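Local coordinates for beta-n-acetylhexosaminidase (Streptococcus pneumoniae, PDB 4AZC), which probably hydrolyses terminal beta-linked N-acetylhexosamine residues from glycans, as a family 20 glycoside hydrolase with a TIM-barrel catalytic module, at residues B[17-22]-B[327-332]; B[281-286]-B[335-340]; B[387-392]-B[410-415]. All coordinates share one frame; numbering follows the deposited sequence. Where two conformers were deposited one is given.

Contacts 1 and 2 sit side by side at one end of the TIM barrel, their centres 10 Å apart, and both touch the bound ligand NGW. They meet through the barrel sheet: strand 321-329 of contact 1 pairs in parallel with strand 281-282 of contact 2 and with strand 10-16, and their segments alternate along the chain. Trp-329 N meets Tyr-281 O at 2.8 Å, probably a hydrogen bond, so the two contacts are joined directly through the sheet. Contact 3 comes last in the chain, between helices 380-391 and 402-415. Its centre is about 43 Å from that of contact 1 and about 42 Å from that of contact 2, in a helical extension remote from the sugar pocket.

Contact 1. Residues B[17-22]-B[327-332]; sequences AGRKYF and SIWADR. With NGW ((2S,3aR,5R,6S,7R,7aR)-5-(hydroxymethyl)-2-methyl-2,3a,5,6,7,7a-hexahydro-1H-pyrano[3,2-d][1,3]thiazole-6,7-diol), chain K.
The sugar-binding pocket of this family 20 TIM barrel is built here from the loop after strand 10-16 and the end of strand 321-329, with Arg-19 crossing Ala-330 to reach the ligand. The arginine chain runs extended from CG to NE, its CD 3.3 Å from Ala-330 O, and its guanidinium grips the ligand by two nitrogens. Arg-19 NH2 gives a fairly straight bond to ligand O3 (2.8 Å, 160°), whereas NH1 makes weak, bent bonds to ligand O4 and O3. Salt bridges to Asp-16 and Asp-49 help fix the rotation of the group. Asp-331 OD1 lies over one guanidinium face, 3.6 Å from Arg-19 NH1: a long salt bridge of charges alone, with no N-H aimed at the oxygen. The carboxylate instead spends its two oxygens on the sugar, OD1 accepting from O4 and OD2 from O6. Trp-329, its CG anti to the carbonyl carbon (chi1 -62°), lays one indole face under the ligand, and Tyr-280 meets this ring edge-to-face. Behind the polar group, Lys-20 CB packs on Ala-330 CB, while the amine goes on to Pro-333 O. Ligand O4 stands over the indole face, offset toward its rim, 3.3 Å from Trp-329 CE3.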
# COMPACT_ATOMS: atom_id res chain seq x y z
N ALA B 17 6.09 6.12 2.03
CA ALA B 17 7.36 6.53 1.44
C ALA B 17 7.14 7.55 0.31
O ALA B 17 7.97 7.68 -0.58
CB ALA B 17 8.14 5.33 0.93
N GLY B 18 6.01 8.24 0.36
CA GLY B 18 5.74 9.37 -0.52
C GLY B 18 6.10 10.66 0.19
O GLY B 18 6.79 11.51 -0.36
N ARG B 19 5.62 10.80 1.43
CA ARG B 19 5.96 11.98 2.24
C ARG B 19 7.43 11.98 2.67
O ARG B 19 8.07 13.03 2.68
CB ARG B 19 5.07 12.07 3.48
CG ARG B 19 3.63 12.50 3.21
CD ARG B 19 2.97 12.86 4.53
NE ARG B 19 1.59 13.33 4.42
CZ ARG B 19 0.52 12.57 4.57
NH1 ARG B 19 0.65 11.27 4.81
NH2 ARG B 19 -0.69 13.11 4.49
N LYS B 20 7.95 10.80 2.98
CA LYS B 20 9.27 10.65 3.59
C LYS B 20 10.08 9.64 2.80
O LYS B 20 9.54 8.64 2.35
CB LYS B 20 9.11 10.18 5.05
CG LYS B 20 10.42 10.02 5.83
CD LYS B 20 10.15 9.82 7.31
CE LYS B 20 11.45 9.56 8.08
NZ LYS B 20 12.42 10.71 8.02
N TYR B 21 11.37 9.91 2.63
CA TYR B 21 12.24 8.97 1.91
C TYR B 21 12.57 7.73 2.74
O TYR B 21 12.87 7.84 3.93
CB TYR B 21 13.52 9.65 1.43
CG TYR B 21 14.44 8.75 0.63
CD1 TYR B 21 14.25 8.56 -0.74
CD2 TYR B 21 15.51 8.09 1.26
CE1 TYR B 21 15.10 7.74 -1.46
CE2 TYR B 21 16.35 7.26 0.54
CZ TYR B 21 16.15 7.08 -0.82
OH TYR B 21 16.99 6.25 -1.51
N PHE B 22 12.51 6.56 2.09
CA PHE B 22 12.97 5.29 2.68
C PHE B 22 13.98 4.65 1.72
O PHE B 22 13.75 4.63 0.50
CB PHE B 22 11.80 4.31 2.88
CG PHE B 22 10.95 4.58 4.10
CD1 PHE B 22 9.97 5.57 4.08
CD2 PHE B 22 11.11 3.83 5.26
CE1 PHE B 22 9.17 5.81 5.20
CE2 PHE B 22 10.32 4.05 6.38
CZ PHE B 22 9.35 5.06 6.35
N SER B 327 -1.21 0.69 8.92
CA SER B 327 -0.62 1.79 8.17
C SER B 327 0.29 2.69 9.00
O SER B 327 -0.09 3.19 10.07
CB SER B 327 -1.71 2.63 7.50
OG SER B 327 -2.60 1.84 6.72
N ILE B 328 1.50 2.89 8.48
CA ILE B 328 2.48 3.81 9.03
C ILE B 328 2.47 5.08 8.18
O ILE B 328 2.58 5.02 6.95
CB ILE B 328 3.90 3.17 9.03
CG1 ILE B 328 3.88 1.74 9.60
CG2 ILE B 328 4.89 4.08 9.75
CD1 ILE B 328 3.40 1.60 11.05
N TRP B 329 2.31 6.23 8.83
CA TRP B 329 2.18 7.50 8.10
C TRP B 329 3.26 8.49 8.51
O TRP B 329 3.75 8.47 9.65
CB TRP B 329 0.81 8.12 8.34
CG TRP B 329 -0.33 7.28 7.85
CD1 TRP B 329 -1.17 6.52 8.62
CD2 TRP B 329 -0.79 7.14 6.50
NE1 TRP B 329 -2.12 5.92 7.82
CE2 TRP B 329 -1.90 6.27 6.52
CE3 TRP B 329 -0.36 7.66 5.27
CZ2 TRP B 329 -2.60 5.91 5.36
CZ3 TRP B 329 -1.06 7.30 4.11
CH2 TRP B 329 -2.17 6.43 4.16
N ALA B 330 3.63 9.36 7.58
CA ALA B 330 4.72 10.29 7.83
C ALA B 330 4.29 11.76 7.71
O ALA B 330 4.98 12.57 7.09
CB ALA B 330 5.89 9.98 6.89
N ASP B 331 3.16 12.09 8.34
CA ASP B 331 2.55 13.45 8.26
C ASP B 331 3.58 14.57 8.45
O ASP B 331 3.54 15.59 7.75
CB ASP B 331 1.40 13.60 9.27
CG ASP B 331 0.22 12.67 8.98
OD1 ASP B 331 0.42 11.57 8.41
OD2 ASP B 331 -0.92 13.03 9.32
N ARG B 332 4.48 14.35 9.40
CA ARG B 332 5.65 15.19 9.61
C ARG B 332 6.86 14.38 9.13
O ARG B 332 7.44 13.60 9.88
CB ARG B 332 5.77 15.55 11.10
CG ARG B 332 4.61 16.40 11.63
CD ARG B 332 4.57 16.43 13.16
NE ARG B 332 3.75 15.35 13.72
CZ ARG B 332 4.23 14.21 14.22
NH1 ARG B 332 5.53 13.98 14.25
NH2 ARG B 332 3.40 13.31 14.70
O4 NGW K . -1.23 10.49 6.76
C4 NGW K . -2.64 10.62 6.81
C3 NGW K . -3.24 10.26 5.46
C5 NGW K . -3.19 9.68 7.88
O3 NGW K . -2.68 11.10 4.44
C2 NGW K . -4.78 10.39 5.51
N2 NGW K . -5.42 9.78 4.33
C1 NGW K . -5.38 9.66 6.74
C7 NGW K . -5.24 8.31 4.38
C8 NGW K . -6.33 7.64 3.54
S1 NGW K . -5.38 7.91 6.15
O5 NGW K . -4.61 9.89 7.97
C6 NGW K . -2.57 9.96 9.27
O6 NGW K . -2.80 11.33 9.64

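Contact 2. Residues B[281-286]-B[335-340]; sequences YILGQK and AEYKEE. With NGW ((2S,3aR,5R,6S,7R,7aR)-5-(hydroxymethyl)-2-methyl-2,3a,5,6,7,7a-hexahydro-1H-pyrano[3,2-d][1,3]thiazole-6,7-diol), chain K.
Leu-283 and Tyr-337 meet at an oblique angle where the loop after strand 281-282 of the TIM barrel packs against the segment leading into helix 339-351. Leu-283, with CG anti to the carbonyl carbon (chi1 -55°), turns both methyls to Tyr-337: CD1 rests 4.1 Å from Tyr-337 CB, and CD2 lies at the edge of the phenol ring. That ring, swung anti to its own backbone N (chi1 166°), has Glu-339 N over the centre of one face and an edge-to-face partner in Phe-22. Ala-335 faces the loop directly, its methyl CB 3.4 Å from Leu-283 O. Gly-284 belongs to a type II turn from Ile-282 to Gln-285, and its positive phi favours glycine. The turn is closed by a bond from Gln-285 N to Ile-282 O; Gly-284 N gives a further, weak bond to Tyr-281 OH, which is also hydrogen-bonded to Glu-341. On the ligand side Ile-282 CG1 approaches ligand C6 at 3.7 Å. Toward the outside, the amines of Lys-286 and Lys-338 stand 4.5 Å apart, both donating to one water, 3.0 Å from Lys-286 NZ and 2.8 Å from Lys-338 NZ.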
# COMPACT_ATOMS: atom_id res chain seq x y z
N TYR B 281 -0.17 4.51 12.93
CA TYR B 281 0.92 5.16 13.63
C TYR B 281 1.57 6.20 12.72
O TYR B 281 1.98 5.89 11.61
CB TYR B 281 1.96 4.15 14.14
CG TYR B 281 3.18 4.83 14.73
CD1 TYR B 281 3.04 5.79 15.74
CD2 TYR B 281 4.46 4.51 14.28
CE1 TYR B 281 4.15 6.43 16.28
CE2 TYR B 281 5.59 5.15 14.82
CZ TYR B 281 5.42 6.10 15.82
OH TYR B 281 6.51 6.72 16.36
N ILE B 282 1.63 7.43 13.22
CA ILE B 282 2.22 8.56 12.51
C ILE B 282 3.58 8.78 13.15
O ILE B 282 3.68 8.99 14.36
CB ILE B 282 1.35 9.85 12.67
CG1 ILE B 282 0.07 9.76 11.84
CG2 ILE B 282 2.14 11.12 12.27
CD1 ILE B 282 -1.13 9.22 12.59
N LEU B 283 4.63 8.72 12.33
CA LEU B 283 5.99 8.84 12.86
C LEU B 283 6.13 10.02 13.82
O LEU B 283 5.77 11.15 13.48
CB LEU B 283 7.02 8.92 11.72
CG LEU B 283 7.03 7.80 10.67
CD1 LEU B 283 8.20 8.00 9.72
CD2 LEU B 283 7.08 6.41 11.31
N GLY B 284 6.63 9.74 15.02
CA GLY B 284 6.90 10.76 16.03
C GLY B 284 5.71 11.28 16.81
O GLY B 284 5.86 12.17 17.65
N GLN B 285 4.52 10.76 16.53
CA GLN B 285 3.31 11.16 17.26
C GLN B 285 3.39 10.65 18.69
O GLN B 285 3.68 9.48 18.93
CB GLN B 285 2.04 10.62 16.60
CG GLN B 285 0.74 11.19 17.17
CD GLN B 285 0.27 12.43 16.42
OE1 GLN B 285 0.87 12.83 15.43
NE2 GLN B 285 -0.82 13.03 16.89
N LYS B 286 3.12 11.55 19.63
CA LYS B 286 3.29 11.24 21.04
C LYS B 286 1.94 11.24 21.76
O LYS B 286 0.98 11.83 21.25
CB LYS B 286 4.30 12.22 21.67
CG LYS B 286 5.73 12.08 21.10
CD LYS B 286 6.14 10.60 20.98
CE LYS B 286 7.66 10.38 20.98
NZ LYS B 286 8.29 10.27 19.65
N ALA B 335 10.21 13.77 11.14
CA ALA B 335 10.24 12.85 12.30
C ALA B 335 11.16 11.66 12.04
O ALA B 335 11.33 11.24 10.88
CB ALA B 335 8.84 12.39 12.64
N GLU B 336 11.78 11.12 13.08
CA GLU B 336 12.71 10.00 12.91
C GLU B 336 11.95 8.71 12.64
O GLU B 336 11.05 8.34 13.40
CB GLU B 336 13.62 9.81 14.13
CG GLU B 336 14.80 8.83 13.89
CD GLU B 336 15.66 8.60 15.12
OE1 GLU B 336 15.56 9.37 16.10
OE2 GLU B 336 16.46 7.63 15.12
N TYR B 337 12.31 8.03 11.55
CA TYR B 337 11.82 6.68 11.35
C TYR B 337 12.66 5.75 12.22
O TYR B 337 13.87 5.61 12.01
CB TYR B 337 11.86 6.24 9.88
CG TYR B 337 11.69 4.76 9.70
CD1 TYR B 337 10.49 4.13 10.04
CD2 TYR B 337 12.74 3.96 9.21
CE1 TYR B 337 10.34 2.74 9.89
CE2 TYR B 337 12.59 2.58 9.05
CZ TYR B 337 11.39 1.98 9.39
OH TYR B 337 11.24 0.61 9.25
N LYS B 338 11.99 5.16 13.21
CA LYS B 338 12.61 4.19 14.11
C LYS B 338 12.04 2.81 13.83
O LYS B 338 10.95 2.48 14.28
CB LYS B 338 12.38 4.57 15.58
CG LYS B 338 12.97 5.91 16.02
CD LYS B 338 12.58 6.17 17.47
CE LYS B 338 13.16 7.46 18.01
NZ LYS B 338 12.19 8.13 18.92
N GLU B 339 12.80 2.00 13.10
CA GLU B 339 12.35 0.69 12.65
C GLU B 339 11.78 -0.19 13.76
O GLU B 339 10.81 -0.92 13.54
CB GLU B 339 13.50 -0.01 11.94
CG GLU B 339 13.17 -1.40 11.46
CD GLU B 339 14.40 -2.12 11.01
OE1 GLU B 339 14.78 -1.96 9.83
OE2 GLU B 339 15.00 -2.83 11.86
N GLU B 340 12.37 -0.10 14.96
CA GLU B 340 11.93 -0.92 16.09
C GLU B 340 10.48 -0.61 16.53
O GLU B 340 9.75 -1.51 16.96
CB GLU B 340 12.93 -0.85 17.26
CG GLU B 340 13.07 0.51 17.96
CD GLU B 340 14.01 1.49 17.25
OE1 GLU B 340 14.52 1.20 16.14
OE2 GLU B 340 14.23 2.58 17.83
O4 NGW K . -1.23 10.49 6.76
C4 NGW K . -2.64 10.62 6.81
C3 NGW K . -3.24 10.26 5.46
C5 NGW K . -3.19 9.68 7.88
O3 NGW K . -2.68 11.10 4.44
C2 NGW K . -4.78 10.39 5.51
N2 NGW K . -5.42 9.78 4.33
C1 NGW K . -5.38 9.66 6.74
C7 NGW K . -5.24 8.31 4.38
C8 NGW K . -6.33 7.64 3.54
S1 NGW K . -5.38 7.91 6.15
O5 NGW K . -4.61 9.89 7.97
C6 NGW K . -2.57 9.96 9.27
O6 NGW K . -2.80 11.33 9.64
O HOH W 1 9.53 8.04 18.13

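Contact 3. Residues B[387-392]-B[410-415]; sequences DAAKTA and ANLKAA
Ala-389 presses its methyl into the neighbouring helix at the tight centre of this antiparallel helix pair. The short segments 387-391 and 410-415 run at 164° to each other, with axes 8.6 Å apart at closest approach. Ala-389 has only a methyl to place between the helices, and its CA lies 5.0 Å from Leu-412 CA. The Ala-389 methyl lands on the backbone and side chains of the partner helix together, with CB 3.7 Å from Leu-412 CA, 3.8 Å from Asn-411 O and 3.9 Å from Ala-415 CB. Leu-412 comes in from the flank. Its CG stands anti to the backbone N (chi1 179°), a torsion that carries the branch alongside the other helix and sets CD1 4.1 Å from Ala-389 CB, close also to the backbone N of Lys-390.

The packing thins quickly away from this apolar patch. Lys-390 starts at the margin, but its extended chain leads the amine away from the partner, and Asn-411 borders the interface from an exposed position. On the outer side of helix 380-391, Thr-391 turns its hydroxyl back to its own helix: OG1 donates to Asp-387 O at 2.8 Å from above the carbonyl plane, while Thr-391 N reaches the same oxygen from the opposite face. The two helices thus meet along a narrow apolar seam, flanked by polar residues. Leu-412 also ties this pair to a third helix, 362-368, where it touches Leu-364, Glu-367 and Leu-368, and Lys-413 lies against Glu-367 of that same helix.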
# COMPACT_ATOMS: atom_id res chain seq x y z
N ASP B 387 14.00 -36.98 0.53
CA ASP B 387 12.70 -36.87 -0.14
C ASP B 387 11.54 -36.91 0.85
O ASP B 387 10.57 -36.16 0.71
CB ASP B 387 12.52 -37.99 -1.18
CG ASP B 387 13.44 -37.83 -2.39
OD1 ASP B 387 14.37 -36.98 -2.35
OD2 ASP B 387 13.23 -38.56 -3.38
N ALA B 388 11.66 -37.78 1.86
CA ALA B 388 10.64 -37.91 2.91
C ALA B 388 10.49 -36.61 3.69
O ALA B 388 9.37 -36.13 3.89
CB ALA B 388 10.97 -39.08 3.85
N ALA B 389 11.62 -36.04 4.11
CA ALA B 389 11.62 -34.78 4.85
C ALA B 389 11.03 -33.65 4.00
O ALA B 389 10.27 -32.83 4.51
CB ALA B 389 13.03 -34.43 5.31
N LYS B 390 11.38 -33.63 2.71
CA LYS B 390 10.86 -32.62 1.81
C LYS B 390 9.35 -32.81 1.62
O LYS B 390 8.59 -31.84 1.61
CB LYS B 390 11.61 -32.62 0.47
CG LYS B 390 11.15 -31.52 -0.51
CD LYS B 390 12.14 -31.26 -1.65
CE LYS B 390 11.59 -30.19 -2.60
NZ LYS B 390 12.34 -30.12 -3.90
N THR B 391 8.94 -34.07 1.52
CA THR B 391 7.53 -34.43 1.39
C THR B 391 6.71 -34.00 2.61
O THR B 391 5.59 -33.55 2.47
CB THR B 391 7.38 -35.95 1.12
OG1 THR B 391 7.96 -36.23 -0.16
CG2 THR B 391 5.93 -36.39 1.11
N ALA B 392 7.30 -34.10 3.80
CA ALA B 392 6.59 -33.77 5.04
C ALA B 392 6.44 -32.27 5.29
O ALA B 392 5.76 -31.86 6.24
CB ALA B 392 7.27 -34.46 6.25
N ALA B 410 13.76 -28.90 11.04
CA ALA B 410 14.85 -29.65 11.68
C ALA B 410 15.03 -31.05 11.06
O ALA B 410 16.16 -31.50 10.84
CB ALA B 410 14.64 -29.76 13.18
N ASN B 411 13.91 -31.74 10.79
CA ASN B 411 13.92 -33.03 10.10
C ASN B 411 14.55 -32.89 8.72
O ASN B 411 15.31 -33.76 8.29
CB ASN B 411 12.51 -33.64 9.98
CG ASN B 411 11.89 -34.02 11.33
OD1 ASN B 411 10.71 -34.37 11.40
ND2 ASN B 411 12.68 -33.98 12.39
N LEU B 412 14.25 -31.79 8.03
CA LEU B 412 14.89 -31.52 6.75
C LEU B 412 16.40 -31.29 6.89
O LEU B 412 17.18 -31.75 6.05
CB LEU B 412 14.24 -30.34 6.02
CG LEU B 412 14.83 -29.93 4.67
CD1 LEU B 412 14.63 -31.02 3.62
CD2 LEU B 412 14.24 -28.61 4.19
N LYS B 413 16.80 -30.57 7.94
CA LYS B 413 18.22 -30.31 8.20
C LYS B 413 18.95 -31.61 8.53
O LYS B 413 20.04 -31.86 8.01
CB LYS B 413 18.42 -29.28 9.33
CG LYS B 413 19.87 -28.86 9.54
CD LYS B 413 20.01 -27.88 10.69
CE LYS B 413 21.47 -27.68 11.06
NZ LYS B 413 22.31 -27.31 9.88
N ALA B 414 18.34 -32.43 9.38
CA ALA B 414 18.91 -33.72 9.75
C ALA B 414 19.07 -34.63 8.53
O ALA B 414 20.11 -35.26 8.36
CB ALA B 414 18.05 -34.40 10.83
N ALA B 415 18.04 -34.67 7.68
CA ALA B 415 18.09 -35.49 6.46
C ALA B 415 19.17 -35.00 5.50
O ALA B 415 19.68 -35.78 4.68
CB ALA B 415 16.74 -35.51 5.78